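Local coordinates for putative NTP pyrophosphohydrolase (Exiguobacterium sibiricum 255-15, PDB 3NL9), which probably hydrolyses nucleoside triphosphates to the monophosphate and pyrophosphate, as an all-helical dimeric member of the MazG clan, at residues Q16-P21 and A129-D134; F49-S54 and T58-A63; T82-V85 and E89-V92; Q124-A129 and L153-Q158; I138-E141 and V146-P149. All blocks are in the same frame, centred on the assembly; numbering follows the deposited sequence. Where two conformers were deposited one is given.

Contact 1 (Q16-P21 and A129-D134); sequences QTFHHP and AKLGPD
A Schellman motif ends helix 7-17, and there Thr17 and Phe18 close on Lys130 and Leu131 in the loop that follows helix 117-128. The contact is apolar, with no hydrogen bond crossing it. Phe18 carries CG anti to its carbonyl carbon (chi1 -72°), which brings the far end of the ring to the loop although the CB bond itself is not aimed there. Phe18 CE1 lies 3.8 Å from Lys130 CB, and Phe18 CZ lies 3.8 Å from Leu131 CD2. Both aliphatic partners meet the ring obliquely, while the backbone N of Leu131 sits in its plane at the edge. Lys130 contributes just the root of its side chain, whose extended remainder leads away. Leu131 CD2 is shared, for it also meets Thr17 CG2 at 3.9 Å, the two side chains crossing at about a right angle; Thr17 OG1 turns back to bond Gln13 O. Just beyond, the helix is closed off: His19, with positive phi, is the C-prime residue, His20 N returns to His15 O, and His19 N makes a weak 3.3 Å bond to Gln16 O. Exchanging Phe18 for an alanine would probably open a gap between the helix end and Leu131 and leave Phe14 without its stacking partner. Pro137 and Val146 also pack on the Phe18 side chain.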
# COMPACT_ATOMS: atom_id res chain seq x y z
N GLN A 16 -3.53 16.65 -9.62
CA GLN A 16 -3.80 17.79 -10.53
C GLN A 16 -3.59 19.08 -9.75
O GLN A 16 -2.85 19.94 -10.18
CB GLN A 16 -5.24 17.79 -11.11
CG GLN A 16 -5.56 16.61 -12.09
CD GLN A 16 -7.01 16.61 -12.63
OE1 GLN A 16 -7.41 17.51 -13.38
NE2 GLN A 16 -7.79 15.60 -12.24
N THR A 17 -4.19 19.18 -8.56
CA THR A 17 -4.20 20.45 -7.83
C THR A 17 -2.75 20.92 -7.47
O THR A 17 -2.40 22.10 -7.65
CB THR A 17 -5.14 20.36 -6.59
OG1 THR A 17 -6.52 20.23 -7.03
CG2 THR A 17 -5.04 21.58 -5.68
N PHE A 18 -1.89 19.97 -7.09
CA PHE A 18 -0.55 20.23 -6.56
C PHE A 18 0.57 19.89 -7.54
O PHE A 18 1.76 19.82 -7.15
CB PHE A 18 -0.42 19.48 -5.21
CG PHE A 18 -1.23 20.13 -4.13
CD1 PHE A 18 -0.70 21.17 -3.36
CD2 PHE A 18 -2.56 19.80 -3.95
CE1 PHE A 18 -1.49 21.83 -2.43
CE2 PHE A 18 -3.35 20.48 -3.02
CZ PHE A 18 -2.83 21.47 -2.26
N HIS A 19 0.18 19.70 -8.80
CA HIS A 19 1.09 19.49 -9.92
C HIS A 19 1.98 18.26 -9.74
O HIS A 19 3.18 18.33 -9.99
CB HIS A 19 1.99 20.72 -10.17
CG HIS A 19 1.26 22.02 -10.33
ND1 HIS A 19 1.91 23.24 -10.40
CD2 HIS A 19 -0.07 22.30 -10.45
CE1 HIS A 19 1.02 24.21 -10.55
NE2 HIS A 19 -0.18 23.67 -10.57
N HIS A 20 1.43 17.14 -9.27
CA HIS A 20 2.14 15.86 -9.35
C HIS A 20 1.76 15.19 -10.67
O HIS A 20 0.75 15.55 -11.29
CB HIS A 20 1.84 14.96 -8.14
CG HIS A 20 2.17 15.60 -6.83
ND1 HIS A 20 3.45 15.70 -6.35
CD2 HIS A 20 1.37 16.17 -5.89
CE1 HIS A 20 3.44 16.31 -5.18
NE2 HIS A 20 2.19 16.59 -4.87
N PRO A 21 2.60 14.23 -11.12
CA PRO A 21 2.33 13.54 -12.37
C PRO A 21 1.03 12.79 -12.36
O PRO A 21 0.62 12.24 -11.32
CB PRO A 21 3.52 12.56 -12.50
CG PRO A 21 4.63 13.18 -11.69
CD PRO A 21 3.93 13.88 -10.56
N ALA A 129 -6.34 21.19 1.79
CA ALA A 129 -6.34 22.46 2.51
C ALA A 129 -4.94 23.12 2.51
O ALA A 129 -4.73 24.16 3.13
CB ALA A 129 -6.84 22.25 3.95
N LYS A 130 -3.97 22.53 1.79
CA LYS A 130 -2.64 23.13 1.71
C LYS A 130 -2.58 24.28 0.74
O LYS A 130 -1.54 24.91 0.58
CB LYS A 130 -1.59 22.09 1.34
CG LYS A 130 -1.31 21.08 2.43
CD LYS A 130 -0.03 20.35 2.13
CE LYS A 130 0.25 19.26 3.14
NZ LYS A 130 1.57 18.61 2.90
N LEU A 131 -3.68 24.59 0.09
CA LEU A 131 -3.67 25.77 -0.78
C LEU A 131 -3.54 26.99 0.09
O LEU A 131 -4.10 27.06 1.19
CB LEU A 131 -4.93 25.82 -1.64
CG LEU A 131 -5.08 24.70 -2.65
CD1 LEU A 131 -6.50 24.72 -3.29
CD2 LEU A 131 -3.96 24.80 -3.69
N GLY A 132 -2.78 27.97 -0.40
CA GLY A 132 -2.67 29.26 0.25
C GLY A 132 -3.94 30.09 0.08
O GLY A 132 -4.93 29.64 -0.54
N PRO A 133 -3.91 31.32 0.61
CA PRO A 133 -5.09 32.20 0.68
C PRO A 133 -5.41 32.87 -0.65
O PRO A 133 -6.38 33.62 -0.76
CB PRO A 133 -4.69 33.23 1.74
CG PRO A 133 -3.21 33.35 1.59
CD PRO A 133 -2.71 31.98 1.18
N ASP A 134 -4.60 32.60 -1.66
CA ASP A 134 -4.93 32.97 -3.02
C ASP A 134 -5.50 31.77 -3.81
O ASP A 134 -5.77 31.90 -4.98
CB ASP A 134 -3.69 33.51 -3.72
CG ASP A 134 -2.58 32.48 -3.84
OD1 ASP A 134 -2.60 31.43 -3.14
OD2 ASP A 134 -1.67 32.75 -4.64

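Contact 2 (F49-S54 and T58-A63); sequences FLHQSS and TEFLAA
Glu59 and Phe60, in the first turns of helix 57-79, pack back on the end of helix 31-52 beside the short connection of a helical hairpin. Glu59 comes first. Its OE1 lies 3.6 Å from Ser54 CA, and a water donates to Glu59 OE1 at 2.8 Å and to Ser53 O at 2.9 Å; Gln55 N bonds the same carboxylate oxygen, so the acid ties the connection to the new helix. Phe60 follows and carries most of the contact. Its CG is anti to the backbone N (chi1 173°), laying the ring against His51. His51 CB stands over one face as a CH-pi donor, and the imidazole turns its edge to the Phe60 ring in an edge-to-face pair, centroids 5.2 Å apart and planes at 81°. The histidine is itself pinned: ND1 bonds Gln52 OE1, while NE2 bonds Glu81 O of the second subunit, whose Tyr83 stacks on the imidazole. At the edge of the phenyl ring sits Ser54 OG, 3.4 Å from Phe60 CB, its hydrogen given to Leu50 O. Ala63, one turn on, ends the interface with its CB 4.5 Å from Leu50 CD1.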
# COMPACT_ATOMS: atom_id res chain seq x y z
N PHE A 49 5.07 2.40 10.19
CA PHE A 49 4.19 1.35 10.71
C PHE A 49 4.92 0.47 11.77
O PHE A 49 4.34 0.14 12.85
CB PHE A 49 3.69 0.50 9.53
CG PHE A 49 2.88 -0.68 9.92
CD1 PHE A 49 1.54 -0.53 10.27
CD2 PHE A 49 3.45 -1.95 9.95
CE1 PHE A 49 0.79 -1.64 10.64
CE2 PHE A 49 2.69 -3.06 10.34
CZ PHE A 49 1.37 -2.91 10.68
N LEU A 50 6.15 0.08 11.47
CA LEU A 50 6.92 -0.78 12.41
C LEU A 50 7.40 -0.02 13.65
O LEU A 50 7.47 -0.57 14.74
CB LEU A 50 8.08 -1.49 11.67
CG LEU A 50 7.66 -2.57 10.67
CD1 LEU A 50 8.84 -3.35 10.02
CD2 LEU A 50 6.68 -3.52 11.38
N HIS A 51 7.76 1.24 13.48
CA HIS A 51 8.19 2.06 14.60
C HIS A 51 7.00 2.26 15.52
O HIS A 51 7.11 2.08 16.73
CB HIS A 51 8.72 3.40 14.13
CG HIS A 51 9.15 4.30 15.25
ND1 HIS A 51 8.27 5.09 15.96
CD2 HIS A 51 10.38 4.57 15.76
CE1 HIS A 51 8.93 5.79 16.86
NE2 HIS A 51 10.22 5.49 16.76
N GLN A 52 5.84 2.59 14.93
CA GLN A 52 4.62 2.78 15.75
C GLN A 52 4.09 1.47 16.30
O GLN A 52 3.24 1.47 17.18
CB GLN A 52 3.55 3.49 14.96
CG GLN A 52 4.02 4.86 14.52
CD GLN A 52 4.22 5.79 15.69
OE1 GLN A 52 5.35 6.08 16.12
NE2 GLN A 52 3.12 6.22 16.25
N SER A 53 4.59 0.35 15.81
CA SER A 53 4.23 -0.97 16.40
C SER A 53 5.20 -1.40 17.54
O SER A 53 4.96 -2.41 18.21
CB SER A 53 4.20 -2.07 15.30
OG SER A 53 3.36 -1.71 14.20
N SER A 54 6.29 -0.66 17.72
CA SER A 54 7.36 -1.01 18.64
C SER A 54 7.32 -0.25 19.96
O SER A 54 6.89 0.89 20.02
CB SER A 54 8.72 -0.75 17.97
OG SER A 54 8.93 -1.64 16.89
N THR A 58 15.21 -1.80 20.75
CA THR A 58 15.58 -3.21 20.57
C THR A 58 14.53 -3.96 19.71
O THR A 58 14.88 -4.64 18.73
CB THR A 58 15.78 -3.89 21.92
OG1 THR A 58 16.83 -3.21 22.64
CG2 THR A 58 16.15 -5.37 21.75
N GLU A 59 13.25 -3.80 20.07
CA GLU A 59 12.11 -4.36 19.29
C GLU A 59 12.15 -3.89 17.87
O GLU A 59 11.98 -4.67 16.92
CB GLU A 59 10.74 -3.90 19.87
CG GLU A 59 10.33 -4.66 21.11
CD GLU A 59 8.85 -4.61 21.41
OE1 GLU A 59 8.12 -3.67 20.98
OE2 GLU A 59 8.41 -5.54 22.11
N PHE A 60 12.32 -2.59 17.73
CA PHE A 60 12.14 -1.94 16.46
C PHE A 60 13.24 -2.40 15.48
O PHE A 60 12.96 -2.77 14.35
CB PHE A 60 12.12 -0.44 16.65
CG PHE A 60 12.11 0.33 15.38
CD1 PHE A 60 11.17 0.06 14.42
CD2 PHE A 60 13.05 1.33 15.16
CE1 PHE A 60 11.15 0.76 13.25
CE2 PHE A 60 13.04 2.03 13.97
CZ PHE A 60 12.10 1.75 13.02
N LEU A 61 14.47 -2.40 15.97
CA LEU A 61 15.60 -2.84 15.17
C LEU A 61 15.48 -4.33 14.79
O LEU A 61 15.78 -4.69 13.64
CB LEU A 61 16.92 -2.54 15.91
CG LEU A 61 17.33 -1.07 15.93
CD1 LEU A 61 18.71 -0.85 16.57
CD2 LEU A 61 17.24 -0.51 14.50
N ALA A 62 14.99 -5.18 15.71
CA ALA A 62 14.82 -6.61 15.38
C ALA A 62 13.77 -6.77 14.28
O ALA A 62 13.93 -7.60 13.39
CB ALA A 62 14.46 -7.44 16.64
N ALA A 63 12.73 -5.93 14.29
CA ALA A 63 11.63 -5.99 13.33
C ALA A 63 12.15 -5.52 11.95
O ALA A 63 11.84 -6.13 10.92
CB ALA A 63 10.45 -5.12 13.79
O HOH W 1 5.40 -3.92 20.63

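Contact 3 (T82-V85 and E89-V92)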
# COMPACT_ATOMS: atom_id res chain seq x y z
N THR A 82 12.47 -13.53 -15.59
CA THR A 82 12.78 -12.74 -16.80
C THR A 82 12.11 -11.36 -16.72
O THR A 82 11.04 -11.25 -16.15
CB THR A 82 12.26 -13.46 -18.10
OG1 THR A 82 10.85 -13.66 -17.98
CG2 THR A 82 12.94 -14.84 -18.32
N TYR A 83 12.73 -10.35 -17.31
CA TYR A 83 12.26 -8.96 -17.17
C TYR A 83 11.26 -8.68 -18.28
O TYR A 83 11.31 -9.31 -19.32
CB TYR A 83 13.45 -7.94 -17.19
CG TYR A 83 14.35 -8.12 -16.01
CD1 TYR A 83 14.07 -7.50 -14.80
CD2 TYR A 83 15.46 -8.96 -16.08
CE1 TYR A 83 14.87 -7.70 -13.69
CE2 TYR A 83 16.27 -9.17 -14.97
CZ TYR A 83 15.96 -8.54 -13.77
OH TYR A 83 16.75 -8.75 -12.67
N PRO A 84 10.32 -7.75 -18.06
CA PRO A 84 9.48 -7.32 -19.17
C PRO A 84 10.29 -6.87 -20.39
O PRO A 84 11.35 -6.28 -20.24
CB PRO A 84 8.73 -6.12 -18.59
CG PRO A 84 8.79 -6.28 -17.15
CD PRO A 84 10.05 -6.99 -16.83
N VAL A 85 9.78 -7.15 -21.59
CA VAL A 85 10.44 -6.77 -22.84
C VAL A 85 9.66 -5.71 -23.64
O VAL A 85 10.15 -5.24 -24.66
CB VAL A 85 10.72 -8.00 -23.72
CG1 VAL A 85 11.75 -8.92 -23.04
CG2 VAL A 85 9.41 -8.77 -24.05
N GLU A 89 4.07 -4.68 -21.18
CA GLU A 89 4.46 -5.63 -20.12
C GLU A 89 4.82 -4.97 -18.80
O GLU A 89 4.41 -5.44 -17.72
CB GLU A 89 5.61 -6.54 -20.58
CG GLU A 89 5.19 -7.52 -21.65
CD GLU A 89 6.24 -8.56 -21.99
OE1 GLU A 89 7.33 -8.58 -21.38
OE2 GLU A 89 5.95 -9.38 -22.88
N ARG A 90 5.59 -3.89 -18.86
CA ARG A 90 5.92 -3.16 -17.64
C ARG A 90 4.67 -2.59 -16.96
O ARG A 90 4.54 -2.66 -15.74
CB ARG A 90 6.98 -2.07 -17.93
CG ARG A 90 8.28 -2.65 -18.52
CD ARG A 90 9.47 -1.67 -18.62
NE ARG A 90 9.23 -0.51 -19.48
CZ ARG A 90 9.44 -0.47 -20.79
NH1 ARG A 90 9.90 -1.53 -21.45
NH2 ARG A 90 9.18 0.65 -21.46
N LEU A 91 3.73 -2.04 -17.74
CA LEU A 91 2.49 -1.47 -17.17
C LEU A 91 1.65 -2.56 -16.50
O LEU A 91 1.13 -2.40 -15.38
CB LEU A 91 1.66 -0.77 -18.27
CG LEU A 91 0.31 -0.14 -17.91
CD1 LEU A 91 0.49 1.00 -16.86
CD2 LEU A 91 -0.40 0.35 -19.18
N VAL A 92 1.54 -3.69 -17.19
CA VAL A 92 0.74 -4.78 -16.68
C VAL A 92 1.32 -5.29 -15.37
O VAL A 92 0.59 -5.47 -14.39
CB VAL A 92 0.63 -5.90 -17.72
CG1 VAL A 92 0.01 -7.14 -17.15
CG2 VAL A 92 -0.12 -5.38 -18.93
O HOH W 2 9.38 -10.68 -20.30
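The approach to helix 87-112 is held by its own first turn: Glu89 and Arg90 reach back to Pro84 and Val85 in the preceding loop. Glu89 OE1 accepts the backbone N-H of Val85 at 2.8 Å, a nearly straight bond (169° at the hydrogen), though the donor comes from above the carboxylate, 44° out of its plane. With CG anti to its carbonyl carbon and an extended chain beyond, the glutamate lies alongside Val85, pointing the same way, and Val85 CG2 comes within 3.4 Å of Glu89 OE1. A water adds a second grip, donating to Glu89 OE1 at 3.1 Å and to Tyr83 O at 2.6 Å. In the all-helical fold of the MazG clan, this contact joins the loop after helix 57-79 to the N-terminal turn of helix 87-112, where Glu89 N also bonds Thr86 OG1. A lysine in place of Glu89 would probably leave Val85 N without its acceptor and the water at Tyr83 O without its second partner. Besides these bonds, Pro84 CB packs 3.7 Å from Glu89 CB and, in one of two arginine conformers, 3.5 Å from Arg90 CG. Ser54 of the second subunit packs on Pro84.

Contact 4 (Q124-A129 and L153-Q158)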
# COMPACT_ATOMS: atom_id res chain seq x y z
N GLN A 124 -7.05 13.24 3.01
CA GLN A 124 -7.43 13.94 1.78
C GLN A 124 -7.78 15.41 1.99
O GLN A 124 -7.34 16.29 1.21
CB GLN A 124 -8.65 13.24 1.13
CG GLN A 124 -9.19 13.95 -0.13
CD GLN A 124 -8.19 13.95 -1.26
OE1 GLN A 124 -7.19 13.23 -1.23
NE2 GLN A 124 -8.49 14.70 -2.31
N GLN A 125 -8.59 15.68 3.00
CA GLN A 125 -9.08 17.04 3.22
C GLN A 125 -7.94 17.98 3.66
O GLN A 125 -7.82 19.12 3.19
CB GLN A 125 -10.24 17.04 4.21
CG GLN A 125 -11.47 16.38 3.64
CD GLN A 125 -12.74 16.56 4.47
OE1 GLN A 125 -12.81 17.38 5.38
NE2 GLN A 125 -13.77 15.80 4.11
N ALA A 126 -7.08 17.48 4.53
CA ALA A 126 -5.90 18.21 5.00
C ALA A 126 -4.91 18.49 3.85
O ALA A 126 -4.33 19.58 3.72
CB ALA A 126 -5.21 17.41 6.14
N ASN A 127 -4.73 17.49 2.98
CA ASN A 127 -3.88 17.65 1.84
C ASN A 127 -4.44 18.78 0.97
O ASN A 127 -3.69 19.68 0.56
CB ASN A 127 -3.80 16.35 1.02
CG ASN A 127 -2.73 15.38 1.54
OD1 ASN A 127 -2.00 15.69 2.48
ND2 ASN A 127 -2.61 14.22 0.87
N MSE A 128 -5.75 18.74 0.73
CA MSE A 128 -6.40 19.74 -0.16
C MSE A 128 -6.38 21.13 0.46
O MSE A 128 -6.37 22.14 -0.24
CB MSE A 128 -7.83 19.32 -0.54
CG MSE A 128 -7.95 18.07 -1.45
SE MSE A 128 -6.95 18.22 -3.14
CE MSE A 128 -7.68 19.81 -4.01
N ALA A 129 -6.34 21.19 1.79
CA ALA A 129 -6.34 22.46 2.51
C ALA A 129 -4.94 23.12 2.51
O ALA A 129 -4.73 24.16 3.13
CB ALA A 129 -6.84 22.25 3.95
N LEU A 153 -4.54 23.22 9.45
CA LEU A 153 -4.81 22.28 10.52
C LEU A 153 -4.29 20.89 10.14
O LEU A 153 -4.78 20.28 9.15
CB LEU A 153 -6.31 22.21 10.81
CG LEU A 153 -7.04 23.53 11.10
CD1 LEU A 153 -8.57 23.33 11.19
CD2 LEU A 153 -6.46 24.19 12.38
N PRO A 154 -3.34 20.37 10.94
CA PRO A 154 -2.72 19.09 10.62
C PRO A 154 -3.67 17.90 10.87
O PRO A 154 -4.55 17.96 11.76
CB PRO A 154 -1.48 19.04 11.54
CG PRO A 154 -1.82 19.90 12.69
CD PRO A 154 -2.78 20.95 12.19
N PRO A 155 -3.52 16.84 10.08
CA PRO A 155 -4.44 15.71 10.18
C PRO A 155 -4.25 14.82 11.41
O PRO A 155 -5.20 14.17 11.81
CB PRO A 155 -4.14 14.89 8.91
CG PRO A 155 -2.74 15.27 8.53
CD PRO A 155 -2.57 16.69 8.96
N GLU A 156 -3.06 14.79 11.99
CA GLU A 156 -2.75 13.76 13.02
C GLU A 156 -3.73 13.72 14.20
O GLU A 156 -4.24 12.64 14.56
CB GLU A 156 -1.29 13.84 13.53
CG GLU A 156 -0.24 13.41 12.50
CD GLU A 156 0.06 14.47 11.44
OE1 GLU A 156 -0.44 15.62 11.54
OE2 GLU A 156 0.84 14.16 10.51
N PRO A 157 -4.04 14.88 14.80
CA PRO A 157 -4.97 14.81 15.92
C PRO A 157 -6.38 14.37 15.54
O PRO A 157 -7.07 13.75 16.35
CB PRO A 157 -4.97 16.26 16.46
CG PRO A 157 -3.64 16.81 15.99
CD PRO A 157 -3.50 16.24 14.63
N GLN A 158 -6.82 14.69 14.32
CA GLN A 158 -8.17 14.30 13.86
C GLN A 158 -8.19 12.78 13.57
O GLN A 158 -9.19 12.06 13.85
CB GLN A 158 -8.52 15.09 12.58
CG GLN A 158 -8.30 16.63 12.66
CD GLN A 158 -8.60 17.35 11.35
OE1 GLN A 158 -9.75 17.41 10.93
NE2 GLN A 158 -7.56 17.90 10.69
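Ala126 turns its methyl group toward the ring of Pro155, and on this one meeting rests most of the contact between helix 117-128 and the lead-in to the C-terminal helix 156-170 of this helical fold. The methyl sits over one face of the pyrrolidine, nearest to its CB, CG and CD. Ala126 CB lies 3.9 Å from Pro155 CB and equally far from Pro155 CD, with Pro155 CG at 4.0 Å from the same methyl. Neither side chain has a torsion to adjust beyond ring pucker, and the fit is therefore set largely by where the two backbones run. Leu153 adds its carbonyl, with O 4.2 Å from Ala126 CB, while its side chain stays farther off. Nearby, Trp152 NE1 bonds Ala126 O, a polar tie from the same loop to the last turn of helix 117-128, and Ile122, one turn earlier, packs on both Pro155 and Gln158. The opposite flank of helix 117-128 faces helix 7-17 and the second subunit: Gln124 NE2 bonds Asp10 O and its OE1 bonds Tyr103 OH of the second subunit, while selenomethionine Met128 packs on Gln13 and Thr17. The start of helix 156-170 is braced internally, because the Gln158 side chain folds back over the turn. Gln158 NE2 bonds Pro154 O at 3.2 Å in a straight line (171°), with that oxygen in the amide plane of Gln158 but the donor 55° above the carbonyl plane of Pro154.

Contact 5 (I138-E141 and V146-P149)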
# COMPACT_ATOMS: atom_id res chain seq x y z
N ILE A 138 1.63 26.31 -2.47
CA ILE A 138 2.89 26.97 -2.11
C ILE A 138 4.03 25.97 -2.33
O ILE A 138 4.07 24.92 -1.68
CB ILE A 138 2.91 27.47 -0.63
CG1 ILE A 138 1.61 28.18 -0.25
CG2 ILE A 138 4.12 28.42 -0.40
CD1 ILE A 138 1.44 28.40 1.25
N PHE A 139 4.92 26.29 -3.27
CA PHE A 139 6.06 25.42 -3.61
C PHE A 139 7.39 26.05 -3.13
O PHE A 139 7.67 27.19 -3.44
CB PHE A 139 6.17 25.20 -5.14
CG PHE A 139 4.96 24.55 -5.75
CD1 PHE A 139 4.62 23.25 -5.43
CD2 PHE A 139 4.19 25.24 -6.69
CE1 PHE A 139 3.49 22.65 -6.00
CE2 PHE A 139 3.08 24.66 -7.27
CZ PHE A 139 2.73 23.36 -6.93
N ARG A 140 8.18 25.30 -2.38
CA ARG A 140 9.48 25.78 -1.87
C ARG A 140 10.52 25.74 -3.00
O ARG A 140 10.55 24.76 -3.75
CB ARG A 140 9.91 24.89 -0.69
CG ARG A 140 11.28 25.22 -0.04
CD ARG A 140 12.05 23.93 0.23
NE ARG A 140 11.72 23.24 1.47
CZ ARG A 140 11.80 21.92 1.67
NH1 ARG A 140 12.17 21.09 0.69
NH2 ARG A 140 11.49 21.42 2.86
N GLU A 141 11.36 26.78 -3.13
CA GLU A 141 12.42 26.82 -4.18
C GLU A 141 13.40 25.61 -4.14
O GLU A 141 13.81 25.11 -5.18
CB GLU A 141 13.19 28.14 -4.14
N VAL A 146 5.74 20.80 -1.70
CA VAL A 146 4.50 21.50 -1.36
C VAL A 146 4.58 21.86 0.13
O VAL A 146 4.76 20.99 0.98
CB VAL A 146 3.23 20.64 -1.61
CG1 VAL A 146 1.96 21.40 -1.16
CG2 VAL A 146 3.12 20.25 -3.09
N MSE A 147 4.40 23.14 0.42
CA MSE A 147 4.51 23.66 1.79
C MSE A 147 3.13 23.90 2.41
O MSE A 147 2.16 24.12 1.69
CB MSE A 147 5.29 24.96 1.77
CG MSE A 147 6.70 24.83 1.17
SE MSE A 147 7.88 23.76 2.29
CE MSE A 147 7.20 21.96 2.29
N LYS A 148 3.07 23.84 3.74
CA LYS A 148 1.82 24.06 4.47
C LYS A 148 1.58 25.57 4.63
O LYS A 148 2.50 26.33 4.96
CB LYS A 148 1.87 23.39 5.86
CG LYS A 148 2.37 21.94 5.95
CD LYS A 148 2.75 21.61 7.41
CE LYS A 148 3.76 20.45 7.57
NZ LYS A 148 3.26 19.17 7.07
N PRO A 149 0.35 26.03 4.40
CA PRO A 149 0.13 27.46 4.61
C PRO A 149 -0.10 27.80 6.08
O PRO A 149 -0.44 26.92 6.88
CB PRO A 149 -1.14 27.75 3.79
CG PRO A 149 -1.90 26.46 3.88
CD PRO A 149 -0.87 25.35 3.94
O HOH W 3 0.76 24.44 -0.69
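The Phe139 ring and the Arg140 guanidinium group each meet a side chain of 146-149 at a slant. Val146 CG2 comes to the phenyl ring obliquely, 3.8 Å from Phe139 CE1; the two side chains lie side by side and point the same way, each with a branch (Phe139 CG, Val146 CG2) anti to its carbonyl carbon. The ring of His19 meets the same phenyl group, planes at about 35°, and Val146 packs in turn on Lys130. On Arg140 the chain bends at chi2 and chi3, which sets NE 4.0 Å from the selenium of selenomethionine Met147 (SE), again obliquely, while NH1 bonds Ser142 O. Closer in, Arg140 CB packs 3.7 Å from Met147 CG. The two segments run antiparallel on either side of a tight loop, joined by a single beta bridge between Phe139 and Val146. Its direct bond is Met147 N to Ile138 O, 2.8 Å, straight at the hydrogen (170°) and received nearly along the carbonyl bond. A water stands where a second backbone bond between the two segments would be, accepting from Ile138 N at 2.7 Å and lying 2.8 Å from Met147 O. Farther along, Ile138 CD1 reaches 3.7 Å from Pro149 CB, the two side chains crossing obliquely.

In the fold
Contacts 1, 4 and 5 form one cluster on the same side of the chain's centre. The centres of contacts 1 and 5 are 9 Å apart, and Phe18 CD1 touches Val146 CG1 at 3.5 Å; contact 4 shares Ala129 with contact 1, their centres 13 Å apart. Together these contacts bind helix 7-17, the long loop 129-155 and the ends of the last two helices, though contact 4 also borders the second subunit. Contacts 2 and 3 lie far off, 35 Å apart between centres within one chain, yet the dimer sets the 82-85 loop of one chain against the 49-54 end of the other. Contacts 4 and 5 touch where Ala129 O lies 3.7 Å from Pro149 CG.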